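Local coordinates for DNA mismatch repair protein MutS (Thermus aquaticus, PDB 1EWQ) that recognises mismatched base pairs in DNA, probably as the first step of their repair, and has a weak ATPase activity, at residues 581-585 with 692-697; 584-588 with 723-727. All coordinates share one frame; numbering follows the deposited sequence.

Contact 1 (581-585 with 692-697). With SO4 (sulfate ion), chain F.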
loop_
_atom_site.group_PDB
_atom_site.type_symbol
_atom_site.label_atom_id
_atom_site.label_comp_id
_atom_site.label_asym_id
_atom_site.label_seq_id
_atom_site.Cartn_x
_atom_site.Cartn_y
_atom_site.Cartn_z
ATOM N N ILE C 581 -31.856 16.069 19.081
ATOM C CA ILE C 581 -31.774 14.722 19.623
ATOM C C ILE C 581 -30.730 14.687 20.728
ATOM O O ILE C 581 -29.529 14.682 20.464
ATOM C CB ILE C 581 -31.385 13.700 18.537
ATOM C CG1 ILE C 581 -32.390 13.771 17.389
ATOM C CG2 ILE C 581 -31.341 12.308 19.128
ATOM C CD1 ILE C 581 -32.071 12.875 16.216
ATOM N N THR C 582 -31.203 14.673 21.967
ATOM C CA THR C 582 -30.323 14.640 23.126
ATOM C C THR C 582 -30.087 13.196 23.568
ATOM O O THR C 582 -30.686 12.272 23.033
ATOM C CB THR C 582 -30.927 15.471 24.295
ATOM O OG1 THR C 582 -32.337 15.225 24.384
ATOM C CG2 THR C 582 -30.695 16.953 24.066
ATOM N N GLY C 583 -29.203 13.011 24.538
ATOM C CA GLY C 583 -28.900 11.676 25.015
ATOM C C GLY C 583 -27.418 11.393 24.846
ATOM O O GLY C 583 -26.723 12.131 24.147
ATOM N N PRO C 584 -26.905 10.319 25.459
ATOM C CA PRO C 584 -25.490 9.960 25.369
ATOM C C PRO C 584 -25.080 9.396 24.031
ATOM O O PRO C 584 -25.915 9.002 23.222
ATOM C CB PRO C 584 -25.342 8.921 26.465
ATOM C CG PRO C 584 -26.638 8.185 26.352
ATOM C CD PRO C 584 -27.646 9.314 26.242
ATOM N N ASN C 585 -23.776 9.366 23.808
ATOM C CA ASN C 585 -23.222 8.795 22.596
ATOM C C ASN C 585 -23.258 7.272 22.795
ATOM O O ASN C 585 -23.560 6.793 23.889
ATOM C CB ASN C 585 -21.785 9.281 22.408
ATOM C CG ASN C 585 -21.707 10.772 22.161
ATOM O OD1 ASN C 585 -22.143 11.261 21.115
ATOM N ND2 ASN C 585 -21.152 11.505 23.120
ATOM N N LEU C 692 -31.837 17.730 11.635
ATOM C CA LEU C 692 -31.680 16.762 12.721
ATOM C C LEU C 692 -30.388 17.234 13.389
ATOM O O LEU C 692 -29.327 17.271 12.762
ATOM C CB LEU C 692 -31.510 15.330 12.205
ATOM C CG LEU C 692 -32.709 14.589 11.614
ATOM C CD1 LEU C 692 -32.272 13.192 11.182
ATOM C CD2 LEU C 692 -33.829 14.492 12.643
ATOM N N PHE C 693 -30.483 17.602 14.656
ATOM C CA PHE C 693 -29.338 18.121 15.383
ATOM C C PHE C 693 -29.082 17.311 16.639
ATOM O O PHE C 693 -29.771 17.498 17.643
ATOM C CB PHE C 693 -29.613 19.593 15.738
ATOM C CG PHE C 693 -28.442 20.328 16.340
ATOM C CD1 PHE C 693 -28.471 21.724 16.431
ATOM C CD2 PHE C 693 -27.319 19.649 16.822
ATOM C CE1 PHE C 693 -27.407 22.429 16.985
ATOM C CE2 PHE C 693 -26.243 20.350 17.384
ATOM C CZ PHE C 693 -26.291 21.742 17.463
ATOM N N ALA C 694 -28.103 16.406 16.567
ATOM C CA ALA C 694 -27.713 15.578 17.704
ATOM C C ALA C 694 -26.810 16.436 18.578
ATOM O O ALA C 694 -25.816 16.994 18.092
ATOM C CB ALA C 694 -26.952 14.346 17.226
ATOM N N THR C 695 -27.133 16.534 19.861
ATOM C CA THR C 695 -26.338 17.361 20.770
ATOM C C THR C 695 -26.480 16.903 22.214
ATOM O O THR C 695 -27.336 16.077 22.524
ATOM C CB THR C 695 -26.779 18.850 20.678
ATOM O OG1 THR C 695 -25.969 19.663 21.539
ATOM C CG2 THR C 695 -28.236 18.994 21.083
ATOM N N HIS C 696 -25.630 17.436 23.090
ATOM C CA HIS C 696 -25.687 17.116 24.514
ATOM C C HIS C 696 -26.248 18.317 25.255
ATOM O O HIS C 696 -26.601 18.219 26.424
ATOM C CB HIS C 696 -24.294 16.817 25.067
ATOM C CG HIS C 696 -23.705 15.549 24.546
ATOM N ND1 HIS C 696 -24.308 14.323 24.730
ATOM C CD2 HIS C 696 -22.591 15.317 23.810
ATOM C CE1 HIS C 696 -23.593 13.391 24.124
ATOM N NE2 HIS C 696 -22.548 13.969 23.558
ATOM N N TYR C 697 -26.320 19.454 24.574
ATOM C CA TYR C 697 -26.824 20.674 25.197
ATOM C C TYR C 697 -28.299 20.608 25.571
ATOM O O TYR C 697 -29.176 20.710 24.706
ATOM C CB TYR C 697 -26.592 21.863 24.265
ATOM C CG TYR C 697 -25.132 22.224 24.076
ATOM C CD1 TYR C 697 -24.699 22.829 22.903
ATOM C CD2 TYR C 697 -24.201 22.021 25.100
ATOM C CE1 TYR C 697 -23.385 23.232 22.750
ATOM C CE2 TYR C 697 -22.876 22.425 24.958
ATOM C CZ TYR C 697 -22.476 23.031 23.780
ATOM O OH TYR C 697 -21.176 23.455 23.617
HETATM S S SO4 F . -25.116 13.161 28.217
HETATM O O1 SO4 F . -24.907 13.950 29.444
HETATM O O2 SO4 F . -25.875 11.936 28.523
HETATM O O3 SO4 F . -25.858 13.984 27.252
HETATM O O4 SO4 F . -23.804 12.795 27.656
HETATM O O HOH W 1 -27.996 15.159 26.222
#

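Contact 2 (584-588 with 723-727). With SO4 (sulfate ion), chain E.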
loop_
_atom_site.group_PDB
_atom_site.type_symbol
_atom_site.label_atom_id
_atom_site.label_comp_id
_atom_site.label_asym_id
_atom_site.label_seq_id
_atom_site.Cartn_x
_atom_site.Cartn_y
_atom_site.Cartn_z
ATOM N N PRO C 584 -26.905 10.319 25.459
ATOM C CA PRO C 584 -25.490 9.960 25.369
ATOM C C PRO C 584 -25.080 9.396 24.031
ATOM O O PRO C 584 -25.915 9.002 23.222
ATOM C CB PRO C 584 -25.342 8.921 26.465
ATOM C CG PRO C 584 -26.638 8.185 26.352
ATOM C CD PRO C 584 -27.646 9.314 26.242
ATOM N N ASN C 585 -23.776 9.366 23.808
ATOM C CA ASN C 585 -23.222 8.795 22.596
ATOM C C ASN C 585 -23.258 7.272 22.795
ATOM O O ASN C 585 -23.560 6.793 23.889
ATOM C CB ASN C 585 -21.785 9.281 22.408
ATOM C CG ASN C 585 -21.707 10.772 22.161
ATOM O OD1 ASN C 585 -22.143 11.261 21.115
ATOM N ND2 ASN C 585 -21.152 11.505 23.120
HETATM N N MSE C 586 -22.959 6.517 21.744
HETATM C CA MSE C 586 -22.975 5.058 21.816
HETATM C C MSE C 586 -24.402 4.509 21.876
HETATM O O MSE C 586 -24.607 3.333 22.156
HETATM C CB MSE C 586 -22.184 4.561 23.036
HETATM C CG MSE C 586 -20.698 4.901 23.004
HETATM SE SE MSE C 586 -19.745 4.206 24.552
HETATM C CE MSE C 586 -20.386 5.471 25.844
ATOM N N ALA C 587 -25.385 5.363 21.623
ATOM C CA ALA C 587 -26.779 4.939 21.631
ATOM C C ALA C 587 -27.392 5.097 20.242
ATOM O O ALA C 587 -28.609 5.193 20.103
ATOM C CB ALA C 587 -27.571 5.748 22.648
ATOM N N GLY C 588 -26.535 5.152 19.223
ATOM C CA GLY C 588 -26.997 5.259 17.847
ATOM C C GLY C 588 -27.565 6.578 17.342
ATOM O O GLY C 588 -28.351 6.571 16.394
ATOM N N VAL C 723 -26.384 0.267 30.230
ATOM C CA VAL C 723 -26.792 -0.350 28.977
ATOM C C VAL C 723 -27.408 0.695 28.043
ATOM O O VAL C 723 -28.429 1.300 28.368
ATOM C CB VAL C 723 -27.814 -1.485 29.236
ATOM C CG1 VAL C 723 -28.224 -2.135 27.925
ATOM C CG2 VAL C 723 -27.205 -2.527 30.177
ATOM N N PHE C 724 -26.782 0.905 26.887
ATOM C CA PHE C 724 -27.279 1.880 25.918
ATOM C C PHE C 724 -28.397 1.340 25.025
ATOM O O PHE C 724 -28.243 0.310 24.371
ATOM C CB PHE C 724 -26.134 2.397 25.040
ATOM C CG PHE C 724 -25.038 3.069 25.812
ATOM C CD1 PHE C 724 -23.952 2.339 26.277
ATOM C CD2 PHE C 724 -25.125 4.420 26.131
ATOM C CE1 PHE C 724 -22.965 2.949 27.057
ATOM C CE2 PHE C 724 -24.149 5.037 26.906
ATOM C CZ PHE C 724 -23.068 4.304 27.372
ATOM N N TYR C 725 -29.520 2.050 25.010
ATOM C CA TYR C 725 -30.665 1.669 24.194
ATOM C C TYR C 725 -30.728 2.527 22.927
ATOM O O TYR C 725 -30.756 3.762 22.991
ATOM C CB TYR C 725 -31.966 1.820 24.991
ATOM C CG TYR C 725 -32.154 0.755 26.045
ATOM C CD1 TYR C 725 -31.528 0.854 27.294
ATOM C CD2 TYR C 725 -32.899 -0.393 25.769
ATOM C CE1 TYR C 725 -31.636 -0.175 28.235
ATOM C CE2 TYR C 725 -33.014 -1.423 26.700
ATOM C CZ TYR C 725 -32.378 -1.314 27.928
ATOM O OH TYR C 725 -32.460 -2.358 28.823
ATOM N N HIS C 726 -30.761 1.862 21.778
ATOM C CA HIS C 726 -30.802 2.554 20.503
ATOM C C HIS C 726 -32.186 2.991 20.050
ATOM O O HIS C 726 -32.354 3.442 18.919
ATOM C CB HIS C 726 -30.158 1.690 19.424
ATOM C CG HIS C 726 -28.680 1.527 19.590
ATOM N ND1 HIS C 726 -27.783 1.799 18.577
ATOM C CD2 HIS C 726 -27.942 1.120 20.648
ATOM C CE1 HIS C 726 -26.555 1.567 19.007
ATOM N NE2 HIS C 726 -26.624 1.153 20.259
ATOM N N GLN C 727 -33.183 2.856 20.918
ATOM C CA GLN C 727 -34.528 3.285 20.553
ATOM C C GLN C 727 -34.577 4.811 20.616
ATOM O O GLN C 727 -34.153 5.419 21.605
ATOM C CB GLN C 727 -35.583 2.714 21.514
ATOM C CG GLN C 727 -35.888 1.210 21.392
ATOM C CD GLN C 727 -34.773 0.316 21.925
ATOM O OE1 GLN C 727 -34.085 0.664 22.883
ATOM N NE2 GLN C 727 -34.606 -0.851 21.313
HETATM S S SO4 E . -23.131 8.564 18.487
HETATM O O1 SO4 E . -22.201 9.344 17.646
HETATM O O2 SO4 E . -22.353 7.602 19.288
HETATM O O3 SO4 E . -23.869 9.457 19.397
HETATM O O4 SO4 E . -24.089 7.820 17.654
HETATM O O HOH W 2 -30.537 5.301 18.060
#

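Contact 1 (581-585 with 692-697)
His696 and Asn585 meet because each first torsion sets CG anti to its own carbonyl carbon, at chi1 -68° in His696, which brings the imidazole of His696 and the amide of Asn585 together although neither CB points at the other segment. Asn585 comes up to the edge of the imidazole, its CG lying in the ring plane 3.6 Å from His696 NE2, while the amide itself stands almost perpendicular to the ring, 82° between planes. His696 ND1 donates to O3 of a sulfate ion at 3.0 Å, a rather bent bond of 140°. O3 has a second grip: a water donates to it at 2.6 Å and itself accepts from Gly583 N at 3.0 Å, which ties the loop to the histidine through the anion. Gly583 suits this bend, since with its positive phi a side chain would be jammed against the carbonyl oxygen of Thr582.

Behind the loop ends, the two strands run parallel. Ile581 N donates to Phe693 O at 2.9 Å, and Ile581 O receives Thr695 N at 3.1 Å, so Ile581 straddles Ala694. Their side chains share one face of the sheet, where Ile581 CD1 also reaches Leu692 CD2 at 4.3 Å. Thr695 then closes an ST turn, OG1 accepting from Tyr697 N, which helps lead the chain out of the strand. A histidine just past this strand end is consistent with the switch histidine of the H-loop in ABC-type ATPases.

Strand 578-582 lies between 690-694 and 708-716 in the sheet, with 657-662 beyond 690-694. Helix 589-603 covers the Ile581 face through Phe592 and Leu593, whereas helix 698-701 packs on Thr582, Phe693 and Thr695.

Contact 2 (584-588 with 723-727)
The phosphate-binding loop, at Pro584 to Gly588, lies against Phe724 and His726 of strand 723-730, an outermost strand of the ATPase sheet. Met586, present here as selenomethionine, covers one face of the Phe724 ring: its CB stands 4.1 Å from the ring centroid, only 4° off the normal, in a CH-pi contact. The chain bends at chi3 (-75°), which curls CE back to 3.3 Å from Phe724 CZ, a tight approach, while SE sits obliquely to the ring in a Met-aromatic contact. Pro584 meets the same ring at its edge, CG being 4.1 Å from CE2, and Ala587 is small enough to tuck its methyl beside the Phe724 CB. Were Phe724 replaced by an alanine, the loop would probably lose the face under Met586 CB and the edge beside Pro584, a gap that would leave the selenomethionine chain freer to turn.

Such a loop, between strand 578-582 and helix 589-603, is the Walker A motif, and its residues are predicted to bind ATP. A sulfate ion takes a nearly straight bond from Met586 N, 2.8 Å to O2, and another from the hydroxyl of Ser590, consistent with the place a nucleotide phosphate would take.

Where the loop runs into helix 589-603, the peptide from Ala587 to Gly588 lies over one face of the His726 imidazole, with Ala587 C centred 3.7 Å above it. Gly588, at the N-cap of the helix, has to be glycine for space, since a CB would fall 2.6 Å from His726 ND1. A CA-H...O contact adds to this, His726 CA lying 3.5 Å from Ala587 O. Val741 of helix 738-744 packs on both Met586 and Phe724.

Contacts 1 and 2 hold overlapping parts of one strand-loop unit, the end of strand 578-582 and the P-loop after it, sharing Pro584 and Asn585, with centres 11 Å apart. Contact 1 fastens its start to strand 690-694, one neighbour of strand 578-582 in the sheet; contact 2 rests the loop on strand 723-730, which lies past the other neighbour, 708-716. Each has its own sulfate, the two S atoms 10.9 Å apart: the one in contact 2 sits in the loop's probable phosphate site, whereas the one in contact 1 is also bonded by Thr668 and Ser669 of the second subunit. Both contacts touch that subunit, yet their nearest atoms are about 55 and 53 Å from the bound DNA.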